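Local coordinates for protein tungsten formylmethanofuran dehydrogenase subunit E (Syntrophus aciditrophicus, PDB 3D00) that is of uncertain function but binds a zinc ion and belongs to the FmdE family implicated in microbial methanogenesis, at residues A[34-39]-A[141-146]; A[83-88]-A[100-105]. All blocks are in the same frame, centred on the assembly; numbering follows the deposited sequence. Where two conformers were deposited one is given.

How the interactions relate
Both contacts lie in the alpha+beta core domain, away from the zinc site, and both use the same mixed sheet. Interaction 1 packs helix 28-42 on strand 143-149, outermost in this chain's sheet. Interaction 2 pairs strands 86-91 and 96-102, which lie further inside the sheet. Strand 96-102 sits beside 143-149, and a probable hydrogen bond from E144 N to F101 O joins the two contacts. Their chemistry differs with their place. Interaction 1 is helix-on-sheet packing through apolar side chains, buried at M36 and L143 but partly exposed at L39 and L145. Interaction 2 is mostly buried: backbone hydrogen bonds between two valines, with the F85 ring edge against L102. Helix 28-42 also packs against interaction 2.

Interaction 1: residues A[34-39]-A[141-146]; sequences GFMVDL and DILELR
M36, a selenomethionine, meets L143 at about a right angle. Its CG lies 3.5 Å from L143 CD2, which is tighter than usual van der Waals contact. L143 CD1 is also close to this CG, at 3.7 Å. The same CD1 reaches F35 CB at 3.9 Å. The F35 ring itself leads away from the strand. One methyl group of L143 thus touches both F35 and M36, the other touches M36, and this is the tight, buried part of the contact.

L39, one turn further along the helix, serves the looser end. Its CG is anti to the backbone N (chi1 178°), which carries the methyl groups out to the strand. There CD2 lies 4.0 Å from L145 CG, and the two leucines meet tip to tip. The same CD2 is 4.0 Å from L143 CB, where the two side chains slide past each other in opposite directions. L39 and L145 are both partly exposed. With an alanine here instead of L39, a gap would probably open beside L143, and L145 would lose its apolar partner in this helix segment.

E144, an exposed residue, points away from the helix. Its OE1 accepts a hydrogen bond from L145 N at 2.9 Å, on the anti side of the carboxylate.

The short helix and strand axes run at 33° to each other, 9.7 Å apart at their closest. Helix 28-42 thus lies over strand 143-149, outermost in this chain's sheet, with an apolar interface, the helix-on-sheet layer of the FmdE alpha+beta core domain.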
ATOM      1  N   GLY A  34     -13.617   6.773  -2.997  1.00 37.07           N
ATOM      2  CA  GLY A  34     -13.750   7.246  -4.382  1.00 36.74           C
ATOM      3  C   GLY A  34     -14.267   8.666  -4.541  1.00 36.88           C
ATOM      4  O   GLY A  34     -13.821   9.437  -5.430  1.00 36.41           O
ATOM      5  N   PHE A  35     -15.276   8.991  -3.744  1.00 35.56           N
ATOM      6  CA  PHE A  35     -15.834  10.325  -3.767  1.00 35.59           C
ATOM      7  C   PHE A  35     -14.827  11.276  -3.243  1.00 32.98           C
ATOM      8  O   PHE A  35     -14.751  12.386  -3.690  1.00 33.05           O
ATOM      9  CB  PHE A  35     -17.126  10.393  -2.976  1.00 35.68           C
ATOM     10  CG  PHE A  35     -18.265   9.740  -3.669  1.00 35.90           C
ATOM     11  CD1 PHE A  35     -18.765  10.273  -4.847  1.00 36.99           C
ATOM     12  CD2 PHE A  35     -18.880   8.625  -3.126  1.00 36.72           C
ATOM     13  CE1 PHE A  35     -19.819   9.687  -5.484  1.00 36.54           C
ATOM     14  CE2 PHE A  35     -19.939   8.038  -3.751  1.00 36.28           C
ATOM     15  CZ  PHE A  35     -20.401   8.548  -4.928  1.00 36.56           C
HETATM   16  N   MSE A  36     -14.069  10.858  -2.252  1.00 32.95           N
HETATM   17  CA  MSE A  36     -13.068  11.731  -1.674  1.00 33.08           C
HETATM   18  C   MSE A  36     -11.914  12.056  -2.607  1.00 33.74           C
HETATM   19  O   MSE A  36     -11.518  13.209  -2.753  1.00 35.82           O
HETATM   20  CB  MSE A  36     -12.533  11.140  -0.368  1.00 32.87           C
HETATM   21  CG  MSE A  36     -13.571  11.102   0.715  1.00 35.16           C
HETATM   22 SE   MSE A  36     -13.030   9.905   2.175  0.75 34.03          SE
HETATM   23  CE  MSE A  36     -11.828  10.968   3.068  1.00 38.41           C
ATOM     24  N   VAL A  37     -11.393  11.047  -3.261  1.00 34.75           N
ATOM     25  CA  VAL A  37     -10.297  11.222  -4.198  1.00 36.89           C
ATOM     26  C   VAL A  37     -10.760  12.016  -5.413  1.00 35.62           C
ATOM     27  O   VAL A  37     -10.030  12.888  -5.889  1.00 34.41           O
ATOM     28  CB  VAL A  37      -9.705   9.856  -4.637  1.00 37.46           C
ATOM     29  CG1 VAL A  37      -8.727  10.007  -5.844  1.00 38.21           C
ATOM     30  CG2 VAL A  37      -9.051   9.187  -3.461  1.00 37.03           C
ATOM     31  N   ASP A  38     -11.978  11.742  -5.885  1.00 35.53           N
ATOM     32  CA  ASP A  38     -12.576  12.544  -6.938  1.00 35.46           C
ATOM     33  C   ASP A  38     -12.692  14.039  -6.588  1.00 35.28           C
ATOM     34  O   ASP A  38     -12.326  14.882  -7.389  1.00 35.64           O
ATOM     35  CB  ASP A  38     -13.956  11.973  -7.305  1.00 36.06           C
ATOM     36  CG  ASP A  38     -14.677  12.794  -8.336  1.00 36.28           C
ATOM     37  OD1 ASP A  38     -14.458  12.592  -9.553  1.00 37.99           O
ATOM     38  OD2 ASP A  38     -15.492  13.616  -7.921  1.00 37.11           O
ATOM     39  N   LEU A  39     -13.210  14.372  -5.402  1.00 36.54           N
ATOM     40  CA  LEU A  39     -13.309  15.787  -4.979  1.00 35.09           C
ATOM     41  C   LEU A  39     -11.900  16.425  -4.841  1.00 36.47           C
ATOM     42  O   LEU A  39     -11.679  17.576  -5.232  1.00 34.58           O
ATOM     43  CB  LEU A  39     -14.083  15.875  -3.655  1.00 35.66           C
ATOM     44  CG  LEU A  39     -14.290  17.251  -2.985  1.00 35.40           C
ATOM     45  CD1 LEU A  39     -15.019  18.113  -3.954  1.00 34.47           C
ATOM     46  CD2 LEU A  39     -15.045  17.184  -1.621  1.00 34.82           C
ATOM     47  N   ASP A 141     -21.653  14.871  -0.709  1.00 41.22           N
ATOM     48  CA  ASP A 141     -22.350  15.747   0.270  1.00 40.23           C
ATOM     49  C   ASP A 141     -21.911  15.550   1.738  1.00 38.81           C
ATOM     50  O   ASP A 141     -22.054  16.450   2.573  1.00 39.36           O
ATOM     51  CB  ASP A 141     -23.879  15.586   0.162  1.00 41.61           C
ATOM     52  CG  ASP A 141     -24.432  15.847  -1.260  1.00 42.60           C
ATOM     53  OD1 ASP A 141     -23.712  16.400  -2.113  1.00 45.19           O
ATOM     54  OD2 ASP A 141     -25.603  15.498  -1.525  1.00 44.21           O
ATOM     55  N   ILE A 142     -21.356  14.393   2.050  1.00 36.80           N
ATOM     56  CA  ILE A 142     -20.864  14.130   3.396  1.00 36.08           C
ATOM     57  C   ILE A 142     -19.381  14.462   3.588  1.00 36.73           C
ATOM     58  O   ILE A 142     -18.805  14.197   4.643  1.00 37.16           O
ATOM     59  CB  ILE A 142     -21.132  12.680   3.770  1.00 36.10           C
ATOM     60  CG1 ILE A 142     -20.540  11.724   2.725  1.00 36.61           C
ATOM     61  CG2 ILE A 142     -22.649  12.481   3.892  1.00 35.71           C
ATOM     62  CD1 ILE A 142     -20.336  10.293   3.231  1.00 35.90           C
ATOM     63  N   LEU A 143     -18.790  15.099   2.586  1.00 37.38           N
ATOM     64  CA  LEU A 143     -17.360  15.418   2.594  1.00 38.21           C
ATOM     65  C   LEU A 143     -17.054  16.901   2.876  1.00 37.00           C
ATOM     66  O   LEU A 143     -17.864  17.763   2.574  1.00 36.55           O
ATOM     67  CB  LEU A 143     -16.770  14.978   1.250  1.00 37.88           C
ATOM     68  CG  LEU A 143     -16.995  13.506   0.912  1.00 38.11           C
ATOM     69  CD1 LEU A 143     -16.350  13.203  -0.428  1.00 38.96           C
ATOM     70  CD2 LEU A 143     -16.456  12.618   1.985  1.00 40.09           C
ATOM     71  N   GLU A 144     -15.919  17.177   3.509  1.00 37.02           N
ATOM     72  CA  GLU A 144     -15.399  18.538   3.636  1.00 38.31           C
ATOM     73  C   GLU A 144     -13.968  18.585   3.112  1.00 37.04           C
ATOM     74  O   GLU A 144     -13.247  17.614   3.158  1.00 33.32           O
ATOM     75  CB  GLU A 144     -15.438  19.050   5.087  1.00 40.64           C
ATOM     76  CG  GLU A 144     -15.303  20.596   5.256  1.00 44.75           C
ATOM     77  CD  GLU A 144     -16.140  21.440   4.238  1.00 47.21           C
ATOM     78  OE1 GLU A 144     -15.666  21.711   3.088  1.00 50.14           O
ATOM     79  OE2 GLU A 144     -17.284  21.837   4.570  1.00 49.19           O
ATOM     80  N   LEU A 145     -13.562  19.756   2.664  1.00 37.05           N
ATOM     81  CA  LEU A 145     -12.290  19.971   1.981  1.00 39.31           C
ATOM     82  C   LEU A 145     -11.559  21.073   2.724  1.00 39.72           C
ATOM     83  O   LEU A 145     -12.185  22.022   3.200  1.00 38.14           O
ATOM     84  CB  LEU A 145     -12.599  20.500   0.595  1.00 42.01           C
ATOM     85  CG  LEU A 145     -12.288  19.903  -0.751  1.00 43.63           C
ATOM     86  CD1 LEU A 145     -12.866  20.933  -1.756  1.00 43.95           C
ATOM     87  CD2 LEU A 145     -10.826  19.730  -0.940  1.00 43.87           C
ATOM     88  N   ARG A 146     -10.245  21.001   2.795  1.00 39.92           N
ATOM     89  CA  ARG A 146      -9.490  22.094   3.375  1.00 40.53           C
ATOM     90  C   ARG A 146      -8.160  22.192   2.674  1.00 38.94           C
ATOM     91  O   ARG A 146      -7.542  21.177   2.445  1.00 37.84           O
ATOM     92  CB  ARG A 146      -9.261  21.817   4.857  1.00 43.81           C
ATOM     93  CG  ARG A 146      -8.137  22.596   5.443  1.00 47.03           C
ATOM     94  CD  ARG A 146      -8.294  22.754   6.923  1.00 51.16           C
ATOM     95  NE  ARG A 146      -8.144  21.470   7.611  1.00 53.77           N
ATOM     96  CZ  ARG A 146      -9.070  20.895   8.399  1.00 54.29           C
ATOM     97  NH1 ARG A 146     -10.262  21.453   8.639  1.00 53.90           N
ATOM     98  NH2 ARG A 146      -8.771  19.730   8.965  1.00 54.57           N
TER

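Interaction 2: residues A[83-88]-A[100-105]; sequences GLFAVS and VFLDVE
V87 and V100 form an antiparallel hydrogen-bonded pair in the beta hairpin of strands 86-91 and 96-102. V87 N donates to V100 O at 3.0 Å. V100 N returns a straighter bond to V87 O at 2.8 Å, with an N-H...O angle of 170°. The two valines touch only lightly, CG1 of V87 to CB of V100 at 4.3 Å. On the opposite face, A86 CB rests 3.9 Å from F101 CB.

Beyond the strand pair, F85 is the centre of an inverse gamma turn. With chi1 at -154° its ring swings away from the backbone N and comes to lie beside L102. L102 CD1 meets the ring edge in its plane, 3.8 Å from CD2 of F85.

Two helices cover F85 and L102. F117 of helix 111-117 and M36 of helix 28-42 each touch both residues, while A40 of helix 28-42 packs on V100. On the other face, E171 of the second subunit packs on F101. At the strand pair, A86 CA adds a CA-H...O contact to V100 O at 3.2 Å, so this carbonyl oxygen also receives a C-H beside its N-H bond.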
ATOM      1  N   GLY A  83      -5.692   6.612  12.066  1.00 42.52           N
ATOM      2  CA  GLY A  83      -7.100   6.284  12.297  1.00 41.86           C
ATOM      3  C   GLY A  83      -8.105   7.332  11.865  1.00 41.21           C
ATOM      4  O   GLY A  83      -9.265   7.266  12.247  1.00 42.60           O
ATOM      5  N   LEU A  84      -7.654   8.282  11.046  1.00 39.62           N
ATOM      6  CA  LEU A  84      -8.468   9.381  10.569  1.00 36.82           C
ATOM      7  C   LEU A  84      -8.843   9.094   9.114  1.00 36.21           C
ATOM      8  O   LEU A  84      -8.005   8.804   8.293  1.00 33.52           O
ATOM      9  CB  LEU A  84      -7.726  10.708  10.679  1.00 36.38           C
ATOM     10  CG  LEU A  84      -7.395  11.139  12.100  1.00 37.12           C
ATOM     11  CD1 LEU A  84      -6.513  12.370  12.083  1.00 36.54           C
ATOM     12  CD2 LEU A  84      -8.670  11.392  12.933  1.00 37.79           C
ATOM     13  N   PHE A  85     -10.133   9.142   8.833  1.00 38.89           N
ATOM     14  CA  PHE A  85     -10.667   8.861   7.491  1.00 39.86           C
ATOM     15  C   PHE A  85     -10.520  10.137   6.659  1.00 39.42           C
ATOM     16  O   PHE A  85     -11.457  10.890   6.475  1.00 39.51           O
ATOM     17  CB  PHE A  85     -12.126   8.375   7.556  1.00 41.29           C
ATOM     18  CG  PHE A  85     -12.515   7.508   6.395  1.00 41.86           C
ATOM     19  CD1 PHE A  85     -12.034   6.216   6.297  1.00 42.78           C
ATOM     20  CD2 PHE A  85     -13.346   7.977   5.406  1.00 43.31           C
ATOM     21  CE1 PHE A  85     -12.358   5.411   5.214  1.00 43.82           C
ATOM     22  CE2 PHE A  85     -13.685   7.167   4.307  1.00 43.09           C
ATOM     23  CZ  PHE A  85     -13.191   5.897   4.223  1.00 43.22           C
ATOM     24  N   ALA A  86      -9.308  10.342   6.177  1.00 37.94           N
ATOM     25  CA  ALA A  86      -8.944  11.539   5.437  1.00 38.45           C
ATOM     26  C   ALA A  86      -7.836  11.203   4.428  1.00 38.63           C
ATOM     27  O   ALA A  86      -7.013  10.309   4.634  1.00 36.15           O
ATOM     28  CB  ALA A  86      -8.474  12.598   6.400  1.00 34.59           C
ATOM     29  N   VAL A  87      -7.861  11.899   3.300  1.00 39.87           N
ATOM     30  CA  VAL A  87      -6.802  11.783   2.304  1.00 37.91           C
ATOM     31  C   VAL A  87      -6.436  13.201   1.900  1.00 36.44           C
ATOM     32  O   VAL A  87      -7.302  14.055   1.856  1.00 37.14           O
ATOM     33  CB  VAL A  87      -7.302  10.986   1.029  1.00 37.74           C
ATOM     34  CG1 VAL A  87      -8.656  11.577   0.506  1.00 36.86           C
ATOM     35  CG2 VAL A  87      -6.227  10.993  -0.102  1.00 37.14           C
ATOM     36  N   SER A  88      -5.150  13.440   1.656  1.00 35.20           N
ATOM     37  CA  SER A  88      -4.715  14.650   0.999  0.50 35.35           C
ATOM     38  C   SER A  88      -3.971  14.290  -0.269  1.00 35.21           C
ATOM     39  O   SER A  88      -3.262  13.250  -0.339  1.00 36.61           O
ATOM     40  CB  SER A  88      -3.834  15.506   1.902  0.50 35.32           C
ATOM     41  OG  SER A  88      -2.603  14.881   2.148  0.50 34.80           O
ATOM     42  N   VAL A 100      -9.240  16.028   2.279  1.00 35.52           N
ATOM     43  CA  VAL A 100     -10.644  15.702   2.239  1.00 35.59           C
ATOM     44  C   VAL A 100     -10.926  14.705   3.331  1.00 37.07           C
ATOM     45  O   VAL A 100     -10.194  13.746   3.520  1.00 35.70           O
ATOM     46  CB  VAL A 100     -11.100  15.101   0.874  1.00 35.20           C
ATOM     47  CG1 VAL A 100     -12.613  14.893   0.898  1.00 35.09           C
ATOM     48  CG2 VAL A 100     -10.691  15.990  -0.268  1.00 34.84           C
ATOM     49  N   PHE A 101     -12.020  14.948   4.028  1.00 38.15           N
ATOM     50  CA  PHE A 101     -12.444  14.125   5.099  1.00 39.45           C
ATOM     51  C   PHE A 101     -13.975  14.130   5.222  1.00 42.86           C
ATOM     52  O   PHE A 101     -14.673  14.909   4.557  1.00 41.59           O
ATOM     53  CB  PHE A 101     -11.759  14.606   6.393  1.00 37.23           C
ATOM     54  CG  PHE A 101     -12.057  16.043   6.790  1.00 37.40           C
ATOM     55  CD1 PHE A 101     -11.398  17.086   6.200  1.00 37.49           C
ATOM     56  CD2 PHE A 101     -12.967  16.324   7.783  1.00 37.66           C
ATOM     57  CE1 PHE A 101     -11.645  18.390   6.596  1.00 38.27           C
ATOM     58  CE2 PHE A 101     -13.227  17.633   8.191  1.00 38.05           C
ATOM     59  CZ  PHE A 101     -12.560  18.660   7.591  1.00 37.18           C
ATOM     60  N   LEU A 102     -14.483  13.247   6.072  1.00 47.02           N
ATOM     61  CA  LEU A 102     -15.915  13.142   6.313  1.00 51.26           C
ATOM     62  C   LEU A 102     -16.382  14.163   7.363  1.00 51.86           C
ATOM     63  O   LEU A 102     -15.733  14.374   8.385  1.00 51.28           O
ATOM     64  CB  LEU A 102     -16.297  11.719   6.724  1.00 53.11           C
ATOM     65  CG  LEU A 102     -16.695  10.757   5.595  1.00 54.05           C
ATOM     66  CD1 LEU A 102     -15.657  10.862   4.532  1.00 53.58           C
ATOM     67  CD2 LEU A 102     -16.858   9.299   6.096  1.00 53.58           C
ATOM     68  N   ASP A 103     -17.516  14.780   7.068  1.00 54.15           N
ATOM     69  CA  ASP A 103     -18.126  15.813   7.888  1.00 56.70           C
ATOM     70  C   ASP A 103     -19.415  15.192   8.458  1.00 56.58           C
ATOM     71  O   ASP A 103     -20.435  15.104   7.773  1.00 55.58           O
ATOM     72  CB  ASP A 103     -18.421  17.025   6.989  1.00 57.88           C
ATOM     73  CG  ASP A 103     -18.617  18.333   7.757  1.00 59.68           C
ATOM     74  OD1 ASP A 103     -17.837  18.634   8.682  1.00 60.53           O
ATOM     75  OD2 ASP A 103     -19.548  19.095   7.378  1.00 61.08           O
ATOM     76  N   VAL A 104     -19.344  14.711   9.700  1.00 58.91           N
ATOM     77  CA  VAL A 104     -20.517  14.087  10.361  1.00 59.68           C
ATOM     78  C   VAL A 104     -21.679  15.074  10.529  1.00 59.78           C
ATOM     79  O   VAL A 104     -22.847  14.647  10.488  1.00 60.01           O
ATOM     80  CB  VAL A 104     -20.146  13.389  11.690  1.00 60.03           C
ATOM     81  CG1 VAL A 104     -21.391  12.736  12.341  1.00 59.90           C
ATOM     82  CG2 VAL A 104     -19.061  12.341  11.434  1.00 59.50           C
ATOM     83  N   GLU A 105     -21.363  16.373  10.619  1.00 59.92           N
ATOM     84  CA  GLU A 105     -22.397  17.441  10.564  1.00 61.13           C
ATOM     85  C   GLU A 105     -23.312  17.310   9.334  1.00 58.77           C
ATOM     86  O   GLU A 105     -24.509  17.647   9.394  1.00 59.50           O
ATOM     87  CB  GLU A 105     -21.782  18.861  10.614  1.00 62.82           C
ATOM     88  CG  GLU A 105     -20.474  19.024  11.482  1.00 64.64           C
ATOM     89  CD  GLU A 105     -20.227  20.471  12.013  1.00 65.43           C
ATOM     90  OE1 GLU A 105     -20.756  21.453  11.424  1.00 67.83           O
ATOM     91  OE2 GLU A 105     -19.494  20.627  13.028  1.00 67.08           O
TER